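PDB 5WA4: pyridine synthase TbtD from Thermobispora bispora, which probably catalyses the [4+2] aza-cycloaddition that builds the pyridine ring of the thiopeptide thiomuracin, guided by the leader peptide of its substrate. Local coordinates for residues E[182-187]-E[348-353]; E[168-173]-E[228-233]; E[214-219]-E[342-347]; E[188-193]-E[312-317]; E[247-252]-E[319-324]. All coordinates share one frame; numbering follows the deposited sequence.

Interaction 1: residues E[182-187]-E[348-353]; sequences GGLPVA and DVYGIA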
# COMPACT_ATOMS: atom_id res chain seq x y z
N GLY E 182 17.70 15.84 25.89
CA GLY E 182 18.02 17.23 25.63
C GLY E 182 17.09 18.27 26.25
O GLY E 182 17.26 19.48 26.02
N GLY E 183 16.11 17.82 27.03
CA GLY E 183 15.12 18.73 27.57
C GLY E 183 14.21 19.23 26.45
O GLY E 183 14.27 18.71 25.32
N LEU E 184 13.39 20.25 26.76
CA LEU E 184 12.38 20.75 25.82
C LEU E 184 12.86 21.14 24.42
O LEU E 184 12.15 20.87 23.45
CB LEU E 184 11.65 21.95 26.43
CG LEU E 184 10.50 21.49 27.32
CD1 LEU E 184 10.14 22.56 28.33
CD2 LEU E 184 9.32 21.09 26.47
N PRO E 185 14.06 21.76 24.29
CA PRO E 185 14.54 22.09 22.94
C PRO E 185 14.52 20.91 21.96
O PRO E 185 14.29 21.12 20.77
CB PRO E 185 15.99 22.53 23.20
CG PRO E 185 15.93 23.15 24.53
CD PRO E 185 14.92 22.36 25.32
N VAL E 186 14.76 19.71 22.48
CA VAL E 186 14.73 18.49 21.70
C VAL E 186 13.39 17.80 21.82
O VAL E 186 12.85 17.29 20.82
CB VAL E 186 15.85 17.52 22.16
CG1 VAL E 186 15.51 16.08 21.83
CG2 VAL E 186 17.19 17.92 21.57
N ALA E 187 12.85 17.79 23.03
CA ALA E 187 11.67 16.96 23.35
C ALA E 187 10.33 17.57 22.94
O ALA E 187 9.33 16.86 22.89
CB ALA E 187 11.63 16.63 24.83
N ASP E 348 8.55 28.88 20.65
CA ASP E 348 8.83 30.30 20.81
C ASP E 348 10.05 30.49 21.68
O ASP E 348 11.04 31.09 21.24
CB ASP E 348 7.63 31.03 21.39
CG ASP E 348 6.82 31.73 20.33
OD1 ASP E 348 7.44 32.23 19.36
OD2 ASP E 348 5.57 31.76 20.45
N VAL E 349 9.98 29.96 22.89
CA VAL E 349 11.01 30.18 23.91
C VAL E 349 12.38 29.74 23.46
O VAL E 349 13.35 30.46 23.67
CB VAL E 349 10.69 29.45 25.21
CG1 VAL E 349 11.80 29.69 26.22
CG2 VAL E 349 9.33 29.90 25.75
N TYR E 350 12.45 28.57 22.82
CA TYR E 350 13.72 27.95 22.45
C TYR E 350 14.15 28.28 21.02
O TYR E 350 15.24 27.92 20.58
CB TYR E 350 13.67 26.44 22.69
CG TYR E 350 13.50 26.13 24.16
CD1 TYR E 350 14.56 26.30 25.05
CD2 TYR E 350 12.28 25.73 24.68
CE1 TYR E 350 14.40 26.06 26.41
CE2 TYR E 350 12.11 25.48 26.05
CZ TYR E 350 13.19 25.64 26.90
OH TYR E 350 13.03 25.40 28.26
N GLY E 351 13.29 29.01 20.31
CA GLY E 351 13.65 29.51 19.00
C GLY E 351 14.31 30.87 19.09
O GLY E 351 15.23 31.16 18.33
N ILE E 352 13.86 31.70 20.04
CA ILE E 352 14.33 33.08 20.18
C ILE E 352 15.78 33.16 20.72
O ILE E 352 16.54 34.06 20.36
CB ILE E 352 13.35 33.91 21.07
CG1 ILE E 352 12.08 34.25 20.28
CG2 ILE E 352 13.98 35.21 21.53
CD1 ILE E 352 10.99 34.92 21.10
N ALA E 353 16.17 32.19 21.55
CA ALA E 353 17.58 32.02 21.90
C ALA E 353 18.42 31.73 20.64
O ALA E 353 18.22 30.72 19.96
CB ALA E 353 17.74 30.89 22.91

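Interaction 2: residues E[168-173]-E[228-233]; sequences AFDLVV and IAVASS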
# COMPACT_ATOMS: atom_id res chain seq x y z
N ALA E 168 -2.47 19.69 33.53
CA ALA E 168 -1.94 18.88 32.45
C ALA E 168 -0.84 19.61 31.70
O ALA E 168 0.16 19.00 31.31
CB ALA E 168 -3.02 18.49 31.50
N PHE E 169 -0.98 20.92 31.49
CA PHE E 169 0.07 21.63 30.79
C PHE E 169 1.38 21.51 31.56
O PHE E 169 2.41 21.13 30.99
CB PHE E 169 -0.30 23.10 30.59
CG PHE E 169 0.74 23.91 29.84
CD1 PHE E 169 1.73 24.59 30.53
CD2 PHE E 169 0.71 23.99 28.46
CE1 PHE E 169 2.69 25.34 29.84
CE2 PHE E 169 1.66 24.75 27.77
CZ PHE E 169 2.64 25.42 28.46
N ASP E 170 1.33 21.79 32.87
CA ASP E 170 2.51 21.72 33.72
C ASP E 170 3.16 20.32 33.68
O ASP E 170 4.35 20.20 33.35
CB ASP E 170 2.17 22.10 35.18
CG ASP E 170 1.73 23.57 35.37
OD1 ASP E 170 2.05 24.43 34.53
OD2 ASP E 170 1.09 23.86 36.40
N LEU E 171 2.39 19.27 33.98
CA LEU E 171 2.92 17.91 34.00
C LEU E 171 3.55 17.51 32.68
O LEU E 171 4.69 17.06 32.63
CB LEU E 171 1.83 16.91 34.37
CG LEU E 171 1.30 17.11 35.79
CD1 LEU E 171 0.30 16.02 36.19
CD2 LEU E 171 2.46 17.23 36.77
N VAL E 172 2.80 17.69 31.60
CA VAL E 172 3.29 17.33 30.27
C VAL E 172 4.61 18.04 29.94
O VAL E 172 5.56 17.40 29.52
CB VAL E 172 2.22 17.65 29.20
CG1 VAL E 172 2.83 18.06 27.88
CG2 VAL E 172 1.29 16.47 29.03
N VAL E 173 4.67 19.34 30.15
CA VAL E 173 5.89 20.11 29.89
C VAL E 173 7.06 19.63 30.77
O VAL E 173 8.19 19.54 30.31
CB VAL E 173 5.66 21.63 30.13
CG1 VAL E 173 6.96 22.41 29.96
CG2 VAL E 173 4.61 22.18 29.20
N ILE E 228 8.57 28.61 30.48
CA ILE E 228 9.83 29.00 31.12
C ILE E 228 9.81 28.71 32.64
O ILE E 228 10.81 28.27 33.21
CB ILE E 228 10.14 30.49 30.90
CG1 ILE E 228 10.30 30.78 29.41
CG2 ILE E 228 11.41 30.88 31.63
CD1 ILE E 228 10.63 32.22 29.11
N ALA E 229 8.68 28.95 33.28
CA ALA E 229 8.57 28.75 34.72
C ALA E 229 8.41 27.27 35.11
O ALA E 229 8.90 26.85 36.17
CB ALA E 229 7.41 29.58 35.27
N VAL E 230 7.71 26.48 34.28
CA VAL E 230 7.51 25.06 34.56
C VAL E 230 8.81 24.30 34.34
O VAL E 230 9.17 23.40 35.12
CB VAL E 230 6.41 24.44 33.68
CG1 VAL E 230 6.60 22.94 33.53
CG2 VAL E 230 5.07 24.72 34.29
N ALA E 231 9.52 24.68 33.29
CA ALA E 231 10.81 24.08 33.02
C ALA E 231 11.76 24.35 34.19
O ALA E 231 12.49 23.45 34.60
CB ALA E 231 11.38 24.60 31.71
N SER E 232 11.71 25.57 34.73
CA SER E 232 12.53 25.96 35.88
C SER E 232 12.30 25.05 37.09
O SER E 232 13.25 24.51 37.65
CB SER E 232 12.25 27.42 36.29
OG SER E 232 12.72 28.35 35.32
N SER E 233 11.05 24.88 37.50
CA SER E 233 10.72 23.96 38.59
C SER E 233 11.01 22.51 38.24
O SER E 233 10.81 21.61 39.05
CB SER E 233 9.25 24.08 39.00
OG SER E 233 9.04 25.21 39.80

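Interaction 3: residues E[214-219]-E[342-347]; sequences DHYARN and AADAAA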
# COMPACT_ATOMS: atom_id res chain seq x y z
N ASP E 214 -4.09 29.91 16.52
CA ASP E 214 -4.66 31.25 16.78
C ASP E 214 -4.87 31.47 18.28
O ASP E 214 -4.44 32.48 18.83
CB ASP E 214 -6.00 31.44 16.06
CG ASP E 214 -5.84 31.68 14.56
OD1 ASP E 214 -4.72 31.48 14.04
OD2 ASP E 214 -6.83 32.04 13.90
N HIS E 215 -5.54 30.54 18.94
CA HIS E 215 -5.75 30.61 20.38
C HIS E 215 -4.43 30.73 21.12
O HIS E 215 -4.36 31.32 22.20
CB HIS E 215 -6.49 29.38 20.89
CG HIS E 215 -6.54 29.30 22.38
ND1 HIS E 215 -7.35 30.12 23.14
CD2 HIS E 215 -5.86 28.52 23.25
CE1 HIS E 215 -7.18 29.83 24.42
NE2 HIS E 215 -6.28 28.87 24.52
N TYR E 216 -3.37 30.16 20.56
CA TYR E 216 -2.08 30.31 21.19
C TYR E 216 -1.62 31.77 21.10
O TYR E 216 -1.32 32.39 22.12
CB TYR E 216 -1.04 29.39 20.55
CG TYR E 216 0.34 29.69 21.07
CD1 TYR E 216 0.71 29.35 22.37
CD2 TYR E 216 1.26 30.36 20.28
CE1 TYR E 216 1.97 29.64 22.86
CE2 TYR E 216 2.51 30.66 20.74
CZ TYR E 216 2.86 30.30 22.03
OH TYR E 216 4.13 30.62 22.46
N ALA E 217 -1.56 32.31 19.89
CA ALA E 217 -0.95 33.62 19.67
C ALA E 217 -1.70 34.76 20.38
O ALA E 217 -1.08 35.76 20.74
CB ALA E 217 -0.86 33.91 18.18
N ARG E 218 -3.00 34.59 20.62
CA ARG E 218 -3.77 35.58 21.40
C ARG E 218 -3.28 35.62 22.83
O ARG E 218 -3.42 36.62 23.53
CB ARG E 218 -5.28 35.28 21.41
CG ARG E 218 -5.95 35.56 20.10
CD ARG E 218 -7.40 35.10 20.02
NE ARG E 218 -7.68 33.90 20.79
CZ ARG E 218 -8.62 33.01 20.46
NH1 ARG E 218 -9.31 33.16 19.34
NH2 ARG E 218 -8.83 31.95 21.23
N ASN E 219 -2.68 34.51 23.25
CA ASN E 219 -2.20 34.38 24.60
C ASN E 219 -0.72 34.10 24.72
O ASN E 219 -0.26 33.64 25.77
CB ASN E 219 -3.00 33.29 25.28
CG ASN E 219 -4.47 33.58 25.24
OD1 ASN E 219 -4.96 34.38 26.01
ND2 ASN E 219 -5.18 32.94 24.32
N ALA E 342 1.75 23.28 24.31
CA ALA E 342 3.11 23.19 24.85
C ALA E 342 4.09 23.37 23.72
O ALA E 342 5.03 24.15 23.84
CB ALA E 342 3.35 21.89 25.54
N ALA E 343 3.85 22.69 22.61
CA ALA E 343 4.83 22.72 21.51
C ALA E 343 4.92 24.12 20.86
O ALA E 343 6.00 24.55 20.47
CB ALA E 343 4.51 21.65 20.46
N ASP E 344 3.79 24.81 20.74
CA ASP E 344 3.83 26.21 20.30
C ASP E 344 4.68 27.07 21.26
O ASP E 344 5.54 27.81 20.82
CB ASP E 344 2.40 26.82 20.18
CG ASP E 344 1.73 26.54 18.83
OD1 ASP E 344 2.43 26.14 17.87
OD2 ASP E 344 0.50 26.73 18.73
N ALA E 345 4.43 26.95 22.56
CA ALA E 345 5.18 27.68 23.57
C ALA E 345 6.68 27.37 23.52
O ALA E 345 7.51 28.28 23.49
CB ALA E 345 4.64 27.37 24.93
N ALA E 346 7.02 26.08 23.49
CA ALA E 346 8.41 25.66 23.39
C ALA E 346 9.07 26.23 22.15
O ALA E 346 10.19 26.71 22.22
CB ALA E 346 8.52 24.15 23.39
N ALA E 347 8.39 26.18 21.03
CA ALA E 347 8.97 26.66 19.78
C ALA E 347 9.34 28.14 19.89
O ALA E 347 10.34 28.59 19.31
CB ALA E 347 8.00 26.43 18.61

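Interaction 4: residues E[188-193]-E[312-317]; sequences RTSLRS and GAYRLV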
# COMPACT_ATOMS: atom_id res chain seq x y z
N ARG E 188 10.32 18.87 22.67
CA ARG E 188 9.08 19.52 22.26
C ARG E 188 8.53 18.82 21.04
O ARG E 188 7.32 18.74 20.87
CB ARG E 188 9.30 21.00 21.97
CG ARG E 188 10.25 21.27 20.83
CD ARG E 188 10.84 22.66 20.94
NE ARG E 188 11.80 22.87 19.87
CZ ARG E 188 11.52 23.44 18.71
NH1 ARG E 188 10.30 23.89 18.46
NH2 ARG E 188 12.46 23.57 17.80
N THR E 189 9.43 18.29 20.22
CA THR E 189 9.07 17.49 19.05
C THR E 189 8.11 16.36 19.40
O THR E 189 7.16 16.10 18.65
CB THR E 189 10.34 16.91 18.39
OG1 THR E 189 11.18 18.00 17.97
CG2 THR E 189 10.00 16.02 17.20
N SER E 190 8.31 15.70 20.53
CA SER E 190 7.42 14.60 20.90
C SER E 190 6.08 15.12 21.40
O SER E 190 5.07 14.40 21.38
CB SER E 190 8.07 13.70 21.95
OG SER E 190 8.02 14.29 23.24
N LEU E 191 6.09 16.38 21.86
CA LEU E 191 4.86 17.08 22.22
C LEU E 191 4.07 17.49 20.99
O LEU E 191 2.85 17.36 20.97
CB LEU E 191 5.18 18.30 23.06
CG LEU E 191 5.60 17.93 24.48
CD1 LEU E 191 5.59 19.16 25.37
CD2 LEU E 191 4.70 16.86 25.06
N ARG E 192 4.75 17.97 19.95
CA ARG E 192 4.04 18.30 18.71
C ARG E 192 3.53 17.03 18.02
O ARG E 192 2.36 16.94 17.61
CB ARG E 192 4.92 19.08 17.73
CG ARG E 192 4.15 19.47 16.47
CD ARG E 192 4.37 20.93 16.04
NE ARG E 192 3.74 21.93 16.89
CZ ARG E 192 4.33 23.06 17.27
NH1 ARG E 192 5.57 23.35 16.89
NH2 ARG E 192 3.68 23.93 18.03
N SER E 193 4.42 16.05 17.90
CA SER E 193 4.09 14.80 17.25
C SER E 193 2.78 14.16 17.75
O SER E 193 2.00 13.64 16.95
CB SER E 193 5.26 13.83 17.43
OG SER E 193 4.86 12.52 17.11
N GLY E 312 13.45 4.70 24.64
CA GLY E 312 12.31 3.86 24.93
C GLY E 312 11.76 4.23 26.29
O GLY E 312 10.58 4.13 26.54
N ALA E 313 12.64 4.66 27.18
CA ALA E 313 12.27 4.88 28.57
C ALA E 313 11.51 6.20 28.68
O ALA E 313 10.50 6.31 29.38
CB ALA E 313 13.52 4.87 29.46
N TYR E 314 12.02 7.21 27.97
CA TYR E 314 11.33 8.47 27.82
C TYR E 314 9.90 8.25 27.31
O TYR E 314 8.96 8.68 27.96
CB TYR E 314 12.09 9.41 26.89
CG TYR E 314 11.32 10.69 26.65
CD1 TYR E 314 11.25 11.67 27.63
CD2 TYR E 314 10.65 10.91 25.46
CE1 TYR E 314 10.54 12.84 27.43
CE2 TYR E 314 9.94 12.07 25.25
CZ TYR E 314 9.88 13.03 26.24
OH TYR E 314 9.17 14.19 26.04
N ARG E 315 9.72 7.56 26.18
CA ARG E 315 8.38 7.34 25.67
C ARG E 315 7.48 6.60 26.68
O ARG E 315 6.28 6.86 26.74
CB ARG E 315 8.35 6.60 24.31
CG ARG E 315 9.23 7.17 23.14
CD ARG E 315 8.41 7.16 21.79
NE ARG E 315 7.63 8.42 21.66
CZ ARG E 315 7.82 9.38 20.75
NH1 ARG E 315 8.66 9.22 19.73
NH2 ARG E 315 7.07 10.47 20.80
N LEU E 316 8.04 5.71 27.49
CA LEU E 316 7.17 5.02 28.44
C LEU E 316 6.68 5.99 29.51
O LEU E 316 5.57 5.88 30.05
CB LEU E 316 7.89 3.83 29.09
CG LEU E 316 6.99 3.02 30.02
CD1 LEU E 316 6.99 1.54 29.69
CD2 LEU E 316 7.40 3.24 31.45
N VAL E 317 7.53 6.96 29.82
CA VAL E 317 7.32 7.79 30.98
C VAL E 317 6.41 8.99 30.57
O VAL E 317 5.46 9.34 31.29
CB VAL E 317 8.69 8.19 31.60
CG1 VAL E 317 9.29 9.45 31.02
CG2 VAL E 317 8.61 8.21 33.08

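Interaction 5: residues E[247-252]-E[319-324]; sequences REWVRR and NCTYLH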
# COMPACT_ATOMS: atom_id res chain seq x y z
N ARG E 247 7.66 19.61 40.82
CA ARG E 247 8.81 19.00 41.44
C ARG E 247 8.54 17.59 41.91
O ARG E 247 9.39 16.71 41.75
CB ARG E 247 9.33 19.84 42.61
CG ARG E 247 10.16 20.92 42.06
CD ARG E 247 11.64 20.67 42.31
NE ARG E 247 12.30 21.10 41.09
CZ ARG E 247 13.57 20.86 40.76
NH1 ARG E 247 14.39 20.22 41.58
NH2 ARG E 247 14.04 21.25 39.59
N GLU E 248 7.36 17.33 42.46
CA GLU E 248 7.19 15.97 42.90
C GLU E 248 6.86 15.07 41.75
O GLU E 248 7.18 13.89 41.80
CB GLU E 248 6.14 15.81 43.99
CG GLU E 248 6.85 15.90 45.30
CD GLU E 248 6.69 14.65 46.16
OE1 GLU E 248 5.97 13.70 45.77
OE2 GLU E 248 7.39 14.61 47.21
N TRP E 249 6.26 15.63 40.70
CA TRP E 249 5.97 14.82 39.54
C TRP E 249 7.27 14.28 39.01
O TRP E 249 7.42 13.06 38.91
CB TRP E 249 5.24 15.60 38.46
CG TRP E 249 4.87 14.71 37.30
CD1 TRP E 249 5.33 14.79 36.00
CD2 TRP E 249 3.97 13.59 37.33
NE1 TRP E 249 4.76 13.79 35.24
CE2 TRP E 249 3.93 13.04 36.03
CE3 TRP E 249 3.21 12.99 38.32
CZ2 TRP E 249 3.15 11.95 35.72
CZ3 TRP E 249 2.43 11.90 38.00
CH2 TRP E 249 2.41 11.39 36.72
N VAL E 250 8.19 15.17 38.65
CA VAL E 250 9.48 14.76 38.12
C VAL E 250 10.16 13.74 39.03
O VAL E 250 10.47 12.62 38.61
CB VAL E 250 10.42 15.94 37.92
CG1 VAL E 250 11.82 15.43 37.61
CG2 VAL E 250 9.91 16.85 36.81
N ARG E 251 10.32 14.11 40.29
CA ARG E 251 11.05 13.31 41.27
C ARG E 251 10.55 11.87 41.41
O ARG E 251 11.30 10.97 41.79
CB ARG E 251 11.00 14.01 42.63
CG ARG E 251 11.78 13.34 43.69
CD ARG E 251 11.42 13.82 45.04
NE ARG E 251 11.15 15.24 44.99
CZ ARG E 251 10.19 15.83 45.68
NH1 ARG E 251 9.47 15.13 46.56
NH2 ARG E 251 10.01 17.13 45.56
N ARG E 252 9.30 11.66 41.04
CA ARG E 252 8.58 10.40 41.22
C ARG E 252 8.60 9.61 39.91
O ARG E 252 8.28 8.42 39.88
CB ARG E 252 7.13 10.71 41.63
CG ARG E 252 6.23 9.53 41.91
CD ARG E 252 5.13 9.98 42.89
NE ARG E 252 5.43 9.62 44.29
CZ ARG E 252 4.79 10.13 45.35
NH1 ARG E 252 3.84 11.04 45.18
NH2 ARG E 252 5.12 9.73 46.58
N ASN E 319 4.32 8.57 28.30
CA ASN E 319 3.04 7.89 28.12
C ASN E 319 2.34 7.64 29.44
O ASN E 319 1.11 7.68 29.52
CB ASN E 319 3.22 6.59 27.36
CG ASN E 319 2.84 6.74 25.92
OD1 ASN E 319 3.68 7.08 25.07
ND2 ASN E 319 1.56 6.53 25.62
N CYS E 320 3.12 7.38 30.47
CA CYS E 320 2.56 7.22 31.79
C CYS E 320 1.93 8.56 32.25
O CYS E 320 0.90 8.59 32.91
CB CYS E 320 3.66 6.73 32.77
SG CYS E 320 3.95 4.90 32.71
N THR E 321 2.55 9.68 31.88
CA THR E 321 1.98 10.97 32.20
C THR E 321 0.60 11.12 31.56
O THR E 321 -0.38 11.47 32.25
CB THR E 321 2.87 12.12 31.73
OG1 THR E 321 4.08 12.12 32.50
CG2 THR E 321 2.16 13.45 31.92
N TYR E 322 0.52 10.85 30.26
CA TYR E 322 -0.75 10.93 29.57
C TYR E 322 -1.76 10.05 30.28
O TYR E 322 -2.89 10.44 30.45
CB TYR E 322 -0.63 10.53 28.10
CG TYR E 322 0.26 11.42 27.25
CD1 TYR E 322 0.53 12.73 27.62
CD2 TYR E 322 0.82 10.94 26.07
CE1 TYR E 322 1.34 13.54 26.84
CE2 TYR E 322 1.62 11.73 25.28
CZ TYR E 322 1.89 13.03 25.66
OH TYR E 322 2.72 13.82 24.87
N LEU E 323 -1.33 8.87 30.74
CA LEU E 323 -2.25 7.93 31.38
C LEU E 323 -2.75 8.47 32.74
O LEU E 323 -3.88 8.16 33.18
CB LEU E 323 -1.60 6.56 31.56
CG LEU E 323 -1.48 5.55 30.40
CD1 LEU E 323 -0.72 4.34 30.87
CD2 LEU E 323 -2.83 5.10 29.88
N HIS E 324 -1.92 9.29 33.38
CA HIS E 324 -2.26 9.99 34.62
C HIS E 324 -3.35 11.02 34.34
O HIS E 324 -4.39 11.01 34.98
CB HIS E 324 -1.01 10.67 35.18
CG HIS E 324 -1.20 11.40 36.49
ND1 HIS E 324 -1.72 10.79 37.62
CD2 HIS E 324 -0.89 12.67 36.85
CE1 HIS E 324 -1.72 11.66 38.62
NE2 HIS E 324 -1.22 12.81 38.18

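Interaction 1: residues E[182-187]-E[348-353]
The first turn of helix 184-201 meets the C-terminal part of helix 332-352 here, with Pro185 lying over one face of the Tyr350 ring. Its CD sits 3.9 Å from the centroid of the Tyr350 ring and only 10° off the ring normal, a CH-pi contact. CG of the same pyrrolidine leans to the rim, 3.5 Å from Tyr350 CD1. The opposite face is taken by Val349 CG1, so the phenol is held between a proline from the partner helix and the valine that precedes it in its own. With CG beside the backbone N and anti to the carbonyl carbon (chi1 -65°), the Tyr350 ring is directed to helix 184-201. That helix starts just after Gly183, the N-cap residue, whose carbonyl O accepts from both Val186 N and Ala187 N; the proline in this first turn therefore offers its ring without costing the helix a backbone bond. Leu184 adds a second, oblique contact, its CB 3.6 Å from Tyr350 CE2 and its CD1 4.1 Å from Tyr350 OH. Leu184 is buried and also rests on Val173 of helix 164-178, and Tyr350 touches His177 of that helix. Nearby, Asp348 forms a salt bridge to Arg220 of a neighbouring subunit.

Interaction 2: residues E[168-173]-E[228-233]
The flat carboxylate of Asp170 has OD1 against the methyl Val230 CG2, an approach modelled short, while the ring of Phe169 carries Val173 CG2 on one face, 3.7 Å above its plane and toward the rim. The carboxylate is not left to apolar company: OD1 forms a salt bridge with NE of Arg226, one helical turn before Val230, which ties helix 164-178 to helix 220-235 beside the valine. Val230 makes most of the contact from its side and splits its two branches. CG2 meets the aspartate, whereas CG1, anti to the backbone N (chi1 156°), packs 3.6 Å from Val173 CG1 and equally close to Asp170 O. The backbones come near at this level, with Asp170 CA and Val230 CA 6.1 Å apart. Within helix 220-235, Ser232 OG and Ser232 N approach Ile228 O from opposite faces of its carbonyl plane, the hydroxyl bond being 2.8 Å from OG to O. All three residues that touch are buried. Helix 164-178 packs against several others: Leu171 and Val172 turn to helix 307-328, Asp170 borders helix 244-265, and Phe169 packs on Ala342 of helix 332-352 and on an apolar side chain of the bound peptide.

Interaction 3: residues E[214-219]-E[342-347]
Tyr216 lays its phenol ring over the side chain of Asp344, whose CB sits 3.6 Å from the centroid of the Tyr216 ring and 7° off the normal, a CH-pi contact made by an acidic residue. The two side chains run past each other in opposite directions, which brings Asp344 OD2 back to 3.6 Å from Tyr216 CB, with the carboxylate plane turned 47° from the ring. CB thus lies over the ring centre while OD2 sits nearer the CG end; OD1 makes a salt bridge to Arg192. The phenol end passes Ala345, with Tyr216 OH 3.3 Å from Ala345 CA, and its hydroxyl is hydrogen-bonded to OD2 of Asp348, one turn beyond Asp344 in helix 332-352. A single tyrosine therefore follows that helix for a full turn. Beyond Tyr216, the end of helix 205-218 is tied by its own side chains: Arg218 NH2 bonds His215 ND1 in the imidazole plane (3.0 Å), and Asn219 ND2 bonds His215 O (2.8 Å). His215 and Arg218 also make weak bonds to the backbone of the bound peptide. Helix 332-352 packs against helices 205-218, 220-235 and 184-201 at this level, while Asp214 makes a salt bridge to Arg188 of a neighbouring subunit.

Interaction 4: residues E[188-193]-E[312-317]
Ser190 meets Tyr314 hydroxyl to hydroxyl: Tyr314 OH donates to Ser190 OG at 3.0 Å, and the serine oxygen lies in the plane of the phenol at the edge of the ring. Approached this way, OG is also 3.6 Å from Tyr314 CE2, so the serine sits to the CE2 side of the hydroxyl and not over a face. The tyrosine reaches toward helix 184-201 from a backbone that stays well apart from it: the nearest CA atoms, those of Ser190 and Arg315, are 8.7 Å from each other. Ser190 places OG between its backbone N and carbonyl carbon (chi1 77°), from where it is also hydrogen-bonded to Ala187 O in the preceding turn. Helix 184-201 is kinked at this point, since the N atoms of Thr189 and Ser190 lack a bond to the turn before; the serine hydroxyl thus joins that irregular turn to the incoming phenol. Arg315 arrives beside the tyrosine by a different route. Its chain bends at chi2 and chi3, which carries the guanidinium to Ser190 obliquely, leaving Arg315 NH2 3.6 Å from Ser190 CB. The contact is partly buried. Tyr314 also rests on Ala176 of helix 164-178, and Leu191 packs on Val172 of the same helix, so helix 164-178 packs against both helices 184-201 and 307-328 beside this contact; Arg188 and Arg192 turn instead to helix 332-352 and to acidic residues of a neighbouring subunit.

Interaction 5: residues E[247-252]-E[319-324]
A tryptophan stacked on a histidine marks this meeting of two helices: the six-membered ring of Trp249 and the imidazole of His324 form an offset stack, centroids 4.6 Å apart and planes 20° from parallel. The two side chains come from opposite directions and overlap through Trp249 CZ3 and CH2, which lie over one face of the imidazole, CH2 being 3.5 Å from His324 CD2. Each has CG anti to its backbone N (chi1 -176° for Trp249, -178° for His324), which extends both rings toward the partner helix; the nearest CA atoms of the two backbones, those of Trp249 and Thr321, are 9.2 Å apart. Helices 244-265 and 307-328 are thus joined by aromatic side chains that reach from one helix to the other, in the helical part of this protein of the lantibiotic dehydratase C-terminal family. Thr321 OG1 lies in the ring plane beside the NE1-CE2-CZ2 edge of the indole, 3.3 Å from Trp249 NE1 and 3.4 Å from Trp249 CZ2. Both polar groups share a partner in helix 164-178, for Thr175 OG1 is hydrogen-bonded to Trp249 NE1 and to Thr321 OG1, which probably limits rotation of the indole. Leu171 of that helix packs against the tryptophan and the histidine alike. Helix 135-159 borders the stack as well, with Thr147 touching Trp249 and Val151 touching His324.

How the interactions relate
Helix 164-178 links most of these contacts. Val173 of interaction 2 touches Leu184 of interaction 1 (CG1 to CD1, 3.6 Å), Val172 meets Tyr322 of interaction 5 (CG2 to CE1, 3.7 Å), and Ser233 O and Arg247 NE, 2.6 Å apart in a probable hydrogen bond, also tie interactions 2 and 5. Interactions 1 and 3 share helix 332-352 and are joined by Asp348 OD2 and Tyr216 OH, 2.7 Å apart; Asp344 OD1 and Arg192 NH2 (2.6 Å) connect interactions 3 and 4. Interactions 1, 3 and 4 also touch a neighbouring subunit. The bound peptide touches residues of interactions 2 and 3, whose centres are about 14 Å apart, whereas interaction 5 lies about 23 Å, centre to centre, from interaction 3.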